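S12 family peptidase (PDB 3WWX) probably hydrolyses amide bonds of D-configured amino acid substrates, on a serine beta-lactamase-like fold. Local coordinates at residues H7-Q12 and I338-C343; A29-D34 and G318-A323; A60-Q65 and N184-P189; K188-R193 and Q248-A253. All coordinates share one frame; numbering follows the deposited sequence.

Overall arrangement
Contacts 1, 3 and 4 are buried; contact 2 is only partly so, with Asp31 and Gly32 exposed. The terminal helices 8-19 and 334-343 of contact 1 cover one face of the large antiparallel sheet. Contact 2 joins two strands of that sheet, and Glu341 of contact 1 reaches its His320. Helix 244-255, on the sheet's other face, links contact 2 to contact 4 through Gln248 and Arg252. Contacts 3 and 4 share Lys188 and Pro189 and meet around Phe250. Chemistry follows place: a buried carboxylate and its donors in contact 1, backbone bonds with a solvent-exposed turn in contact 2, a mixed polar and aliphatic helix pair in contact 3, purely apolar packing in contact 4.

Contact 1. Residues H7-Q12 and I338-C343; sequences HAATQQ and IEAEFC
His7 and Thr10, at the start of helix 8-19, both donate to the same carboxylate oxygen of Glu341. This brings the first and last helices of the chain together side by side on one face of the main antiparallel sheet, as is usual in the serine beta-lactamase fold. The bond from His7 ND1 to Glu341 OE2 is 2.9 Å long and nearly straight, 171° at the hydrogen. It lies in the imidazole plane and uses the syn lone pair of OE2, with ring and carboxylate close to coplanar. Thr10 OG1 comes to the anti side of Glu341 OE2 at 2.7 Å, 26° out of the carboxylate plane. Glu341 gets there through a bend at chi2 (59°), which folds its acid group back toward helix 8-19. The helix segments run antiparallel, their axes 7.7 Å apart, and Thr10 faces Ala340 with 5.0 Å between their CA atoms. Small residues make that closeness possible: the methyl carbons Ala9 CB and Ala340 CB are 3.9 Å apart, and the backbone atom Ala9 O rests 3.4 Å from Ala340 CB.

Beyond this first shell, the other carboxylate oxygen, Glu341 OE1, is held by His320 NE2 from the sheet, so donors grip both ends of this buried carboxylate and probably favour its charged form. Trp36 stacks on the His7 ring, while Ala29 of strand 24-31 touches both His7 and Glu341. His7 also occupies the N-cap position of its helix. Farther along, a disulfide from Cys343 SG to Cys294 SG ties down the end of helix 334-343.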
loop_
_atom_site.group_PDB
_atom_site.type_symbol
_atom_site.label_atom_id
_atom_site.label_comp_id
_atom_site.label_asym_id
_atom_site.label_seq_id
_atom_site.Cartn_x
_atom_site.Cartn_y
_atom_site.Cartn_z
ATOM N N HIS A 7 -18.887 17.228 5.634
ATOM C CA HIS A 7 -18.436 16.135 4.752
ATOM C C HIS A 7 -19.571 15.255 4.245
ATOM O O HIS A 7 -19.429 14.051 4.063
ATOM C CB HIS A 7 -17.323 15.366 5.450
ATOM C CG HIS A 7 -16.087 16.184 5.680
ATOM N ND1 HIS A 7 -14.962 16.070 4.894
ATOM C CD2 HIS A 7 -15.811 17.151 6.588
ATOM C CE1 HIS A 7 -14.036 16.905 5.325
ATOM N NE2 HIS A 7 -14.527 17.579 6.352
ATOM N N ALA A 8 -20.704 15.879 3.940
ATOM C CA ALA A 8 -21.923 15.125 3.649
ATOM C C ALA A 8 -21.826 14.201 2.433
ATOM O O ALA A 8 -22.351 13.095 2.455
ATOM C CB ALA A 8 -23.127 16.089 3.494
ATOM N N ALA A 9 -21.164 14.640 1.367
ATOM C CA ALA A 9 -21.015 13.808 0.182
ATOM C C ALA A 9 -20.202 12.564 0.530
ATOM O O ALA A 9 -20.466 11.467 0.027
ATOM C CB ALA A 9 -20.344 14.582 -0.924
ATOM N N THR A 10 -19.201 12.742 1.382
ATOM C CA THR A 10 -18.338 11.613 1.730
ATOM C C THR A 10 -19.118 10.601 2.564
ATOM O O THR A 10 -18.996 9.400 2.340
ATOM C CB THR A 10 -17.104 12.098 2.447
ATOM O OG1 THR A 10 -16.567 13.198 1.706
ATOM C CG2 THR A 10 -16.044 10.975 2.531
ATOM N N GLN A 11 -19.923 11.087 3.497
ATOM C CA GLN A 11 -20.836 10.233 4.265
ATOM C C GLN A 11 -21.752 9.444 3.329
ATOM O O GLN A 11 -21.925 8.230 3.474
ATOM C CB GLN A 11 -21.657 11.085 5.228
ATOM C CG GLN A 11 -22.628 10.281 6.091
ATOM C CD GLN A 11 -21.915 9.302 7.011
ATOM O OE1 GLN A 11 -20.964 9.671 7.709
ATOM N NE2 GLN A 11 -22.392 8.057 7.043
ATOM N N GLN A 12 -22.318 10.123 2.339
ATOM C CA GLN A 12 -23.164 9.478 1.353
ATOM C C GLN A 12 -22.423 8.357 0.625
ATOM O O GLN A 12 -22.986 7.304 0.328
ATOM C CB GLN A 12 -23.626 10.545 0.354
ATOM C CG GLN A 12 -24.912 10.301 -0.374
ATOM C CD GLN A 12 -25.398 11.580 -1.048
ATOM O OE1 GLN A 12 -25.434 12.640 -0.423
ATOM N NE2 GLN A 12 -25.736 11.492 -2.331
ATOM N N ILE A 338 -13.399 9.023 -2.753
ATOM C CA ILE A 338 -12.377 10.015 -3.096
ATOM C C ILE A 338 -13.000 11.183 -3.859
ATOM O O ILE A 338 -12.761 12.356 -3.528
ATOM C CB ILE A 338 -11.232 9.371 -3.886
ATOM C CG1 ILE A 338 -10.472 8.357 -3.003
ATOM C CG2 ILE A 338 -10.261 10.427 -4.396
ATOM C CD1 ILE A 338 -9.569 7.402 -3.783
ATOM N N GLU A 339 -13.821 10.874 -4.857
ATOM C CA GLU A 339 -14.493 11.915 -5.623
ATOM C C GLU A 339 -15.441 12.724 -4.747
ATOM O O GLU A 339 -15.526 13.946 -4.882
ATOM C CB GLU A 339 -15.239 11.310 -6.810
ATOM C CG GLU A 339 -14.376 11.032 -7.997
ATOM C CD GLU A 339 -14.151 12.245 -8.885
ATOM O OE1 GLU A 339 -14.924 13.221 -8.771
ATOM O OE2 GLU A 339 -13.228 12.185 -9.701
ATOM N N ALA A 340 -16.159 12.070 -3.841
ATOM C CA ALA A 340 -17.083 12.783 -2.968
ATOM C C ALA A 340 -16.326 13.785 -2.099
ATOM O O ALA A 340 -16.702 14.957 -1.967
ATOM C CB ALA A 340 -17.845 11.811 -2.112
ATOM N N GLU A 341 -15.226 13.329 -1.519
ATOM C CA GLU A 341 -14.477 14.165 -0.601
ATOM C C GLU A 341 -13.790 15.322 -1.309
ATOM O O GLU A 341 -13.880 16.467 -0.840
ATOM C CB GLU A 341 -13.444 13.325 0.152
ATOM C CG GLU A 341 -12.549 14.123 1.114
ATOM C CD GLU A 341 -13.320 14.862 2.197
ATOM O OE1 GLU A 341 -12.848 15.921 2.650
ATOM O OE2 GLU A 341 -14.380 14.369 2.652
ATOM N N PHE A 342 -13.088 15.058 -2.398
ATOM C CA PHE A 342 -12.266 16.102 -3.019
ATOM C C PHE A 342 -13.017 16.949 -4.040
ATOM O O PHE A 342 -12.596 18.068 -4.324
ATOM C CB PHE A 342 -11.006 15.504 -3.627
ATOM C CG PHE A 342 -10.040 14.996 -2.600
ATOM C CD1 PHE A 342 -9.163 15.853 -1.960
ATOM C CD2 PHE A 342 -10.033 13.661 -2.251
ATOM C CE1 PHE A 342 -8.291 15.376 -0.999
ATOM C CE2 PHE A 342 -9.181 13.191 -1.272
ATOM C CZ PHE A 342 -8.306 14.042 -0.659
ATOM N N CYS A 343 -14.119 16.426 -4.579
ATOM C CA CYS A 343 -14.895 17.148 -5.603
ATOM C C CYS A 343 -16.355 17.369 -5.238
ATOM O O CYS A 343 -17.069 18.064 -5.976
ATOM C CB CYS A 343 -14.807 16.411 -6.940
ATOM S SG CYS A 343 -13.148 16.371 -7.623
#

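Contact 2. Residues A29-D34 and G318-A323; sequences ARDGRD and GGHSLA
Arg30 and Ser321 form the hydrogen-bonded pair of this antiparallel ladder: Arg30 N to Ser321 O and Ser321 N to Arg30 O are both 2.9 Å. Here the packing is tight. Ala29 and Leu322, the adjoining non-hydrogen-bonded pair, are buried, with Ala29 CB 4.1 Å from Leu322 CD1. Where strand 24-31 ends and strand 320-326 begins, the ladder opens to solvent. One more bond, Gly32 N to Gly319 O at 2.9 Å, is more bent (138°) as the chains turn away.

On this outer side Asp31 lies over a face of the His320 imidazole. Its CB makes a CH-pi contact 3.9 Å from the ring centroid, and Asp31 OD2 sits above the rim, 3.1 Å from His320 CE1. The carboxylate is stacked on the ring, the planes 28° apart, and a water bridges Asp31 OD2 to His320 ND1, the latter bond weak. The ring's stronger tie is from NE2 to Glu341.

Strand 36-41 borders the pair through Ala29, and strand 308-315 through Leu322. Helix 334-343 covers the face bearing Ala29 and Leu322; helix 244-255 covers the other, where Gln248 and Arg252 hold the Ser321 hydroxyl.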
loop_
_atom_site.group_PDB
_atom_site.type_symbol
_atom_site.label_atom_id
_atom_site.label_comp_id
_atom_site.label_asym_id
_atom_site.label_seq_id
_atom_site.Cartn_x
_atom_site.Cartn_y
_atom_site.Cartn_z
ATOM N N ALA A 29 -11.411 12.547 7.280
ATOM C CA ALA A 29 -10.907 13.540 6.344
ATOM C C ALA A 29 -10.586 14.813 7.089
ATOM O O ALA A 29 -11.089 15.052 8.182
ATOM C CB ALA A 29 -11.930 13.817 5.253
ATOM N N ARG A 30 -9.734 15.621 6.495
ATOM C CA ARG A 30 -9.374 16.906 7.085
ATOM C C ARG A 30 -9.072 17.847 5.942
ATOM O O ARG A 30 -8.049 17.731 5.262
ATOM C CB ARG A 30 -8.187 16.749 8.049
ATOM C CG ARG A 30 -7.803 18.004 8.788
ATOM C CD ARG A 30 -6.783 17.633 9.861
ATOM N NE ARG A 30 -6.391 18.774 10.664
ATOM C CZ ARG A 30 -5.137 19.163 10.871
ATOM N NH1 ARG A 30 -4.119 18.496 10.344
ATOM N NH2 ARG A 30 -4.908 20.229 11.624
ATOM N N ASP A 31 -10.000 18.777 5.727
ATOM C CA ASP A 31 -9.926 19.727 4.625
ATOM C C ASP A 31 -9.414 21.056 5.192
ATOM O O ASP A 31 -10.158 21.831 5.779
ATOM C CB ASP A 31 -11.298 19.830 3.962
ATOM C CG ASP A 31 -11.273 20.624 2.675
ATOM O OD1 ASP A 31 -10.532 21.628 2.630
ATOM O OD2 ASP A 31 -11.982 20.255 1.698
ATOM N N GLY A 32 -8.118 21.286 5.028
ATOM C CA GLY A 32 -7.459 22.442 5.627
ATOM C C GLY A 32 -7.173 22.141 7.094
ATOM O O GLY A 32 -6.018 21.888 7.460
ATOM N N ARG A 33 -8.232 22.168 7.906
ATOM C CA ARG A 33 -8.199 21.845 9.331
ATOM C C ARG A 33 -9.530 21.195 9.684
ATOM O O ARG A 33 -10.442 21.153 8.860
ATOM C CB ARG A 33 -8.009 23.100 10.177
ATOM C CG ARG A 33 -6.597 23.687 10.104
ATOM C CD ARG A 33 -6.430 24.873 11.069
ATOM N NE ARG A 33 -6.524 24.430 12.455
ATOM C CZ ARG A 33 -5.537 23.829 13.117
ATOM N NH1 ARG A 33 -4.366 23.609 12.529
ATOM N NH2 ARG A 33 -5.718 23.446 14.375
ATOM N N ASP A 34 -9.616 20.675 10.904
ATOM C CA ASP A 34 -10.878 20.163 11.481
ATOM C C ASP A 34 -11.245 18.771 10.955
ATOM O O ASP A 34 -11.976 18.622 9.987
ATOM C CB ASP A 34 -12.029 21.158 11.278
ATOM C CG ASP A 34 -11.688 22.534 11.815
ATOM O OD1 ASP A 34 -11.312 22.623 13.003
ATOM O OD2 ASP A 34 -11.734 23.508 11.033
ATOM N N GLY A 318 -0.364 18.736 0.871
ATOM C CA GLY A 318 -0.673 18.079 2.119
ATOM C C GLY A 318 -1.774 18.715 2.957
ATOM O O GLY A 318 -1.974 18.352 4.123
ATOM N N GLY A 319 -2.543 19.624 2.359
ATOM C CA GLY A 319 -3.500 20.394 3.125
ATOM C C GLY A 319 -4.860 19.757 3.322
ATOM O O GLY A 319 -5.560 20.062 4.282
ATOM N N HIS A 320 -5.237 18.883 2.392
ATOM C CA HIS A 320 -6.543 18.243 2.400
ATOM C C HIS A 320 -6.297 16.740 2.293
ATOM O O HIS A 320 -5.749 16.280 1.299
ATOM C CB HIS A 320 -7.390 18.730 1.225
ATOM C CG HIS A 320 -8.766 18.141 1.174
ATOM N ND1 HIS A 320 -9.646 18.396 0.141
ATOM C CD2 HIS A 320 -9.415 17.316 2.029
ATOM C CE1 HIS A 320 -10.769 17.740 0.357
ATOM N NE2 HIS A 320 -10.659 17.078 1.494
ATOM N N SER A 321 -6.692 16.011 3.331
ATOM C CA SER A 321 -6.462 14.564 3.402
ATOM C C SER A 321 -7.743 13.757 3.612
ATOM O O SER A 321 -8.761 14.264 4.098
ATOM C CB SER A 321 -5.486 14.264 4.534
ATOM O OG SER A 321 -5.957 14.768 5.759
ATOM N N LEU A 322 -7.629 12.469 3.275
ATOM C CA LEU A 322 -8.705 11.500 3.407
ATOM C C LEU A 322 -8.082 10.127 3.602
ATOM O O LEU A 322 -7.099 9.801 2.949
ATOM C CB LEU A 322 -9.534 11.498 2.132
ATOM C CG LEU A 322 -10.573 10.370 1.938
ATOM C CD1 LEU A 322 -11.739 10.493 2.897
ATOM C CD2 LEU A 322 -11.072 10.337 0.473
ATOM N N ALA A 323 -8.668 9.310 4.464
ATOM C CA ALA A 323 -8.275 7.891 4.538
ATOM C C ALA A 323 -9.476 7.102 4.975
ATOM O O ALA A 323 -10.350 7.617 5.661
ATOM C CB ALA A 323 -7.113 7.685 5.505
HETATM O O HOH W 1 -10.641 20.753 -0.757
#

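Contact 3. Residues A60-Q65 and N184-P189; sequences ATVLLQ and NRIIKP
Arg185 NH1 is gripped from two sources: it donates to Gln65 OE1 at 2.9 Å across the contact and makes a salt bridge with Glu69, just past the C-terminal end of helix 55-68. The bond to Gln65 is fairly straight (163°), and Gln65 OE1 lies in the guanidinium plane. NH1 comes in tilted 25° from the carbonyl plane of Gln65, and the two flat groups stand 63° apart. The two long side chains slide past one another in opposite directions, which lays the aliphatic part of the arginine along Gln65 OE1, with Arg185 CD at 3.3 Å. The other end of the amide is engaged as well. Gln65 NE2 donates to a water at 3.1 Å that in turn donates to Arg185 O, and NE2 also bonds to Leu259 O, so the amide is fixed in its rotation at both ends.

Beneath this polar layer the contact is aliphatic. Ile186 CD1 pushes between two side chains of the facing helix, 3.9 Å from Thr61 CG2 and 4.1 Å from Val62 CG2. The valine's other methyl, CG1, lies across the arginine chain. Phe250 of helix 244-255 also touches Thr61 and Ile186. Helices 55-68 and 178-187 thus pack in the helical part of the beta-lactamase fold, where the first begins within a Ser-Ile-Thr-Lys sequence that matches the family's Ser-x-x-Lys motif.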
loop_
_atom_site.group_PDB
_atom_site.type_symbol
_atom_site.label_atom_id
_atom_site.label_comp_id
_atom_site.label_asym_id
_atom_site.label_seq_id
_atom_site.Cartn_x
_atom_site.Cartn_y
_atom_site.Cartn_z
ATOM N N ALA A 60 8.955 2.907 0.594
ATOM C CA ALA A 60 9.631 3.859 -0.300
ATOM C C ALA A 60 10.198 5.045 0.461
ATOM O O ALA A 60 11.296 5.510 0.153
ATOM C CB ALA A 60 8.697 4.334 -1.387
ATOM N N THR A 61 9.464 5.539 1.442
ATOM C CA THR A 61 9.929 6.685 2.231
ATOM C C THR A 61 11.244 6.356 2.928
ATOM O O THR A 61 12.166 7.157 2.929
ATOM C CB THR A 61 8.869 7.117 3.257
ATOM O OG1 THR A 61 7.696 7.564 2.566
ATOM C CG2 THR A 61 9.372 8.285 4.125
ATOM N N VAL A 62 11.345 5.171 3.496
ATOM C CA VAL A 62 12.586 4.777 4.169
ATOM C C VAL A 62 13.742 4.770 3.184
ATOM O O VAL A 62 14.819 5.291 3.478
ATOM C CB VAL A 62 12.444 3.407 4.836
ATOM C CG1 VAL A 62 13.798 2.884 5.305
ATOM C CG2 VAL A 62 11.470 3.493 5.985
ATOM N N LEU A 63 13.552 4.191 2.000
ATOM C CA LEU A 63 14.645 4.133 1.036
ATOM C C LEU A 63 15.038 5.514 0.564
ATOM O O LEU A 63 16.216 5.771 0.321
ATOM C CB LEU A 63 14.294 3.249 -0.151
ATOM C CG LEU A 63 14.512 1.787 0.190
ATOM C CD1 LEU A 63 13.742 0.923 -0.774
ATOM C CD2 LEU A 63 16.003 1.438 0.145
ATOM N N LEU A 64 14.069 6.411 0.422
ATOM C CA LEU A 64 14.406 7.785 0.051
ATOM C C LEU A 64 15.165 8.518 1.157
ATOM O O LEU A 64 16.069 9.305 0.857
ATOM C CB LEU A 64 13.134 8.527 -0.387
ATOM C CG LEU A 64 12.667 8.116 -1.789
ATOM C CD1 LEU A 64 11.177 8.383 -1.975
ATOM C CD2 LEU A 64 13.471 8.862 -2.855
ATOM N N GLN A 65 14.832 8.262 2.410
ATOM C CA GLN A 65 15.637 8.793 3.502
ATOM C C GLN A 65 17.048 8.237 3.461
ATOM O O GLN A 65 18.013 8.987 3.636
ATOM C CB GLN A 65 15.008 8.505 4.854
ATOM C CG GLN A 65 13.712 9.257 5.132
ATOM C CD GLN A 65 13.312 9.157 6.577
ATOM O OE1 GLN A 65 13.838 8.334 7.328
ATOM N NE2 GLN A 65 12.385 10.015 6.999
ATOM N N ASN A 184 11.202 3.472 13.483
ATOM C CA ASN A 184 12.057 4.511 14.031
ATOM C C ASN A 184 12.083 5.795 13.222
ATOM O O ASN A 184 12.267 6.885 13.783
ATOM C CB ASN A 184 13.459 3.947 14.239
ATOM C CG ASN A 184 13.492 2.928 15.355
ATOM O OD1 ASN A 184 12.664 2.967 16.268
ATOM N ND2 ASN A 184 14.432 2.001 15.285
ATOM N N ARG A 185 11.873 5.683 11.915
ATOM C CA ARG A 185 11.926 6.839 11.034
ATOM C C ARG A 185 10.574 7.479 10.767
ATOM O O ARG A 185 10.517 8.626 10.350
ATOM C CB ARG A 185 12.538 6.447 9.695
ATOM C CG ARG A 185 13.987 6.031 9.794
ATOM C CD ARG A 185 14.493 5.372 8.519
ATOM N NE ARG A 185 15.930 5.162 8.625
ATOM C CZ ARG A 185 16.836 6.071 8.282
ATOM N NH1 ARG A 185 16.472 7.228 7.744
ATOM N NH2 ARG A 185 18.127 5.804 8.461
ATOM N N ILE A 186 9.494 6.729 10.955
ATOM C CA ILE A 186 8.170 7.230 10.593
ATOM C C ILE A 186 7.167 7.126 11.736
ATOM O O ILE A 186 6.586 8.132 12.126
ATOM C CB ILE A 186 7.607 6.539 9.311
ATOM C CG1 ILE A 186 8.593 6.685 8.146
ATOM C CG2 ILE A 186 6.253 7.138 8.927
ATOM C CD1 ILE A 186 8.246 5.854 6.903
ATOM N N ILE A 187 6.892 5.916 12.226
ATOM C CA ILE A 187 5.870 5.730 13.236
ATOM C C ILE A 187 6.168 6.539 14.502
ATOM O O ILE A 187 5.303 7.244 15.017
ATOM C CB ILE A 187 5.683 4.230 13.532
ATOM C CG1 ILE A 187 5.110 3.549 12.289
ATOM C CG2 ILE A 187 4.761 3.999 14.724
ATOM C CD1 ILE A 187 5.071 2.033 12.370
ATOM N N LYS A 188 7.390 6.446 14.996
ATOM C CA LYS A 188 7.714 7.136 16.245
ATOM C C LYS A 188 7.772 8.665 16.087
ATOM O O LYS A 188 7.118 9.384 16.857
ATOM C CB LYS A 188 8.988 6.564 16.864
ATOM C CG LYS A 188 8.800 5.175 17.453
ATOM C CD LYS A 188 10.134 4.592 17.926
ATOM C CE LYS A 188 10.007 3.127 18.296
ATOM N NZ LYS A 188 8.962 2.921 19.332
ATOM N N PRO A 189 8.506 9.178 15.090
ATOM C CA PRO A 189 8.596 10.640 14.975
ATOM C C PRO A 189 7.261 11.328 14.711
ATOM O O PRO A 189 7.074 12.477 15.119
ATOM C CB PRO A 189 9.549 10.844 13.799
ATOM C CG PRO A 189 10.389 9.608 13.781
ATOM C CD PRO A 189 9.459 8.503 14.188
HETATM O O HOH W 2 12.158 10.683 10.005
#

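Contact 4. Residues K188-R193 and Q248-A253; sequences KPLKLR and QTFYRA
Leu190 and Leu192 reach helix 244-255 from a chain reversal with a left-handed residue, Lys191 (phi 58°, psi 47°), between them. This is a Schellman motif: Lys191 N returns to Lys188 O and Leu192 N to Ile187 O, ending the helix that runs through 178-187. Leu192 then sits at the centre of an inverse gamma turn. The two leucines on either side of Lys191 are thereby directed at the same helix, and no hydrogen bond crosses the contact.

Leu190 straddles one turn of its partner. Its CD1 lies 3.9 Å from Phe250 CA and meets the phenyl ring at the edge, 4.2 Å from Phe250 CD1, while Leu190 CD2 touches Ala253 CB at 3.9 Å. Leu192 takes the neighbouring position, its CD1 4.3 Å from Phe250 CB. The Phe250 ring continues inward to stack on Phe58, so the reversal joins the helical region to the helix that covers the sheet through Gln248.

Leu192 and Thr249 run alongside each other in opposite directions. With Thr249 CG2 anti to the backbone N (chi1 -59° for OG1), the hydroxyl turns back to Arg245 O, and the methyl CG2 meets Leu192 CD2 at 3.7 Å.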
loop_
_atom_site.group_PDB
_atom_site.type_symbol
_atom_site.label_atom_id
_atom_site.label_comp_id
_atom_site.label_asym_id
_atom_site.label_seq_id
_atom_site.Cartn_x
_atom_site.Cartn_y
_atom_site.Cartn_z
ATOM N N LYS A 188 7.390 6.446 14.996
ATOM C CA LYS A 188 7.714 7.136 16.245
ATOM C C LYS A 188 7.772 8.665 16.087
ATOM O O LYS A 188 7.118 9.384 16.857
ATOM C CB LYS A 188 8.988 6.564 16.864
ATOM C CG LYS A 188 8.800 5.175 17.453
ATOM C CD LYS A 188 10.134 4.592 17.926
ATOM C CE LYS A 188 10.007 3.127 18.296
ATOM N NZ LYS A 188 8.962 2.921 19.332
ATOM N N PRO A 189 8.506 9.178 15.090
ATOM C CA PRO A 189 8.596 10.640 14.975
ATOM C C PRO A 189 7.261 11.328 14.711
ATOM O O PRO A 189 7.074 12.477 15.119
ATOM C CB PRO A 189 9.549 10.844 13.799
ATOM C CG PRO A 189 10.389 9.608 13.781
ATOM C CD PRO A 189 9.459 8.503 14.188
ATOM N N LEU A 190 6.345 10.640 14.035
ATOM C CA LEU A 190 5.023 11.205 13.749
ATOM C C LEU A 190 3.992 10.837 14.809
ATOM O O LEU A 190 2.835 11.237 14.686
ATOM C CB LEU A 190 4.513 10.753 12.378
ATOM C CG LEU A 190 5.225 11.251 11.123
ATOM C CD1 LEU A 190 4.535 10.780 9.880
ATOM C CD2 LEU A 190 5.345 12.755 11.115
ATOM N N LYS A 191 4.404 10.074 15.817
ATOM C CA LYS A 191 3.523 9.686 16.915
ATOM C C LYS A 191 2.294 8.944 16.386
ATOM O O LYS A 191 1.160 9.230 16.769
ATOM C CB LYS A 191 3.112 10.918 17.735
ATOM C CG LYS A 191 4.314 11.700 18.294
ATOM C CD LYS A 191 3.849 12.954 19.052
ATOM C CE LYS A 191 5.012 13.816 19.516
ATOM N NZ LYS A 191 5.894 13.075 20.463
ATOM N N LEU A 192 2.526 7.983 15.496
ATOM C CA LEU A 192 1.443 7.179 14.900
ATOM C C LEU A 192 1.063 6.015 15.810
ATOM O O LEU A 192 1.463 4.856 15.586
ATOM C CB LEU A 192 1.844 6.660 13.528
ATOM C CG LEU A 192 2.316 7.713 12.530
ATOM C CD1 LEU A 192 2.542 7.072 11.192
ATOM C CD2 LEU A 192 1.300 8.855 12.389
ATOM N N ARG A 193 0.279 6.343 16.833
ATOM C CA ARG A 193 0.007 5.435 17.929
ATOM C C ARG A 193 -0.928 4.280 17.573
ATOM O O ARG A 193 -1.075 3.356 18.364
ATOM C CB ARG A 193 -0.563 6.229 19.109
ATOM C CG ARG A 193 0.489 7.116 19.761
ATOM C CD ARG A 193 -0.082 8.103 20.767
ATOM N NE ARG A 193 0.747 9.308 20.819
ATOM C CZ ARG A 193 0.634 10.271 21.727
ATOM N NH1 ARG A 193 -0.277 10.184 22.689
ATOM N NH2 ARG A 193 1.444 11.323 21.675
ATOM N N GLN A 248 -3.776 9.678 7.540
ATOM C CA GLN A 248 -3.763 11.082 7.139
ATOM C C GLN A 248 -2.528 11.796 7.682
ATOM O O GLN A 248 -1.857 12.538 6.956
ATOM C CB GLN A 248 -5.007 11.807 7.627
ATOM C CG GLN A 248 -6.280 11.376 6.973
ATOM C CD GLN A 248 -7.422 12.150 7.545
ATOM O OE1 GLN A 248 -7.667 13.296 7.143
ATOM N NE2 GLN A 248 -8.063 11.591 8.548
ATOM N N THR A 249 -2.209 11.577 8.952
ATOM C CA THR A 249 -1.017 12.211 9.531
ATOM C C THR A 249 0.229 11.915 8.688
ATOM O O THR A 249 1.048 12.794 8.377
ATOM C CB THR A 249 -0.808 11.721 10.963
ATOM O OG1 THR A 249 -1.985 12.045 11.715
ATOM C CG2 THR A 249 0.430 12.364 11.591
ATOM N N PHE A 250 0.354 10.659 8.289
ATOM C CA PHE A 250 1.486 10.229 7.492
ATOM C C PHE A 250 1.500 10.877 6.104
ATOM O O PHE A 250 2.499 11.513 5.723
ATOM C CB PHE A 250 1.506 8.699 7.351
ATOM C CG PHE A 250 2.506 8.209 6.321
ATOM C CD1 PHE A 250 3.874 8.373 6.524
ATOM C CD2 PHE A 250 2.079 7.593 5.144
ATOM C CE1 PHE A 250 4.780 7.939 5.578
ATOM C CE2 PHE A 250 2.991 7.156 4.203
ATOM C CZ PHE A 250 4.351 7.336 4.426
ATOM N N TYR A 251 0.415 10.763 5.344
ATOM C CA TYR A 251 0.438 11.294 3.986
ATOM C C TYR A 251 0.538 12.828 3.965
ATOM O O TYR A 251 1.210 13.389 3.095
ATOM C CB TYR A 251 -0.759 10.789 3.161
ATOM C CG TYR A 251 -0.538 9.380 2.618
ATOM C CD1 TYR A 251 0.169 9.166 1.445
ATOM C CD2 TYR A 251 -1.045 8.284 3.280
ATOM C CE1 TYR A 251 0.386 7.888 0.950
ATOM C CE2 TYR A 251 -0.814 6.991 2.800
ATOM C CZ TYR A 251 -0.115 6.814 1.634
ATOM O OH TYR A 251 0.080 5.528 1.201
ATOM N N ARG A 252 -0.085 13.499 4.928
ATOM C CA ARG A 252 0.068 14.956 5.033
ATOM C C ARG A 252 1.531 15.306 5.287
ATOM O O ARG A 252 2.102 16.137 4.579
ATOM C CB ARG A 252 -0.801 15.521 6.158
ATOM C CG ARG A 252 -2.312 15.402 5.920
ATOM C CD ARG A 252 -3.118 15.844 7.147
ATOM N NE ARG A 252 -3.140 17.298 7.260
ATOM C CZ ARG A 252 -4.037 18.085 6.681
ATOM N NH1 ARG A 252 -5.053 17.575 5.998
ATOM N NH2 ARG A 252 -3.916 19.399 6.813
ATOM N N ALA A 253 2.151 14.677 6.281
ATOM C CA ALA A 253 3.562 14.950 6.572
ATOM C C ALA A 253 4.443 14.652 5.380
ATOM O O ALA A 253 5.388 15.383 5.082
ATOM C CB ALA A 253 4.028 14.163 7.777
#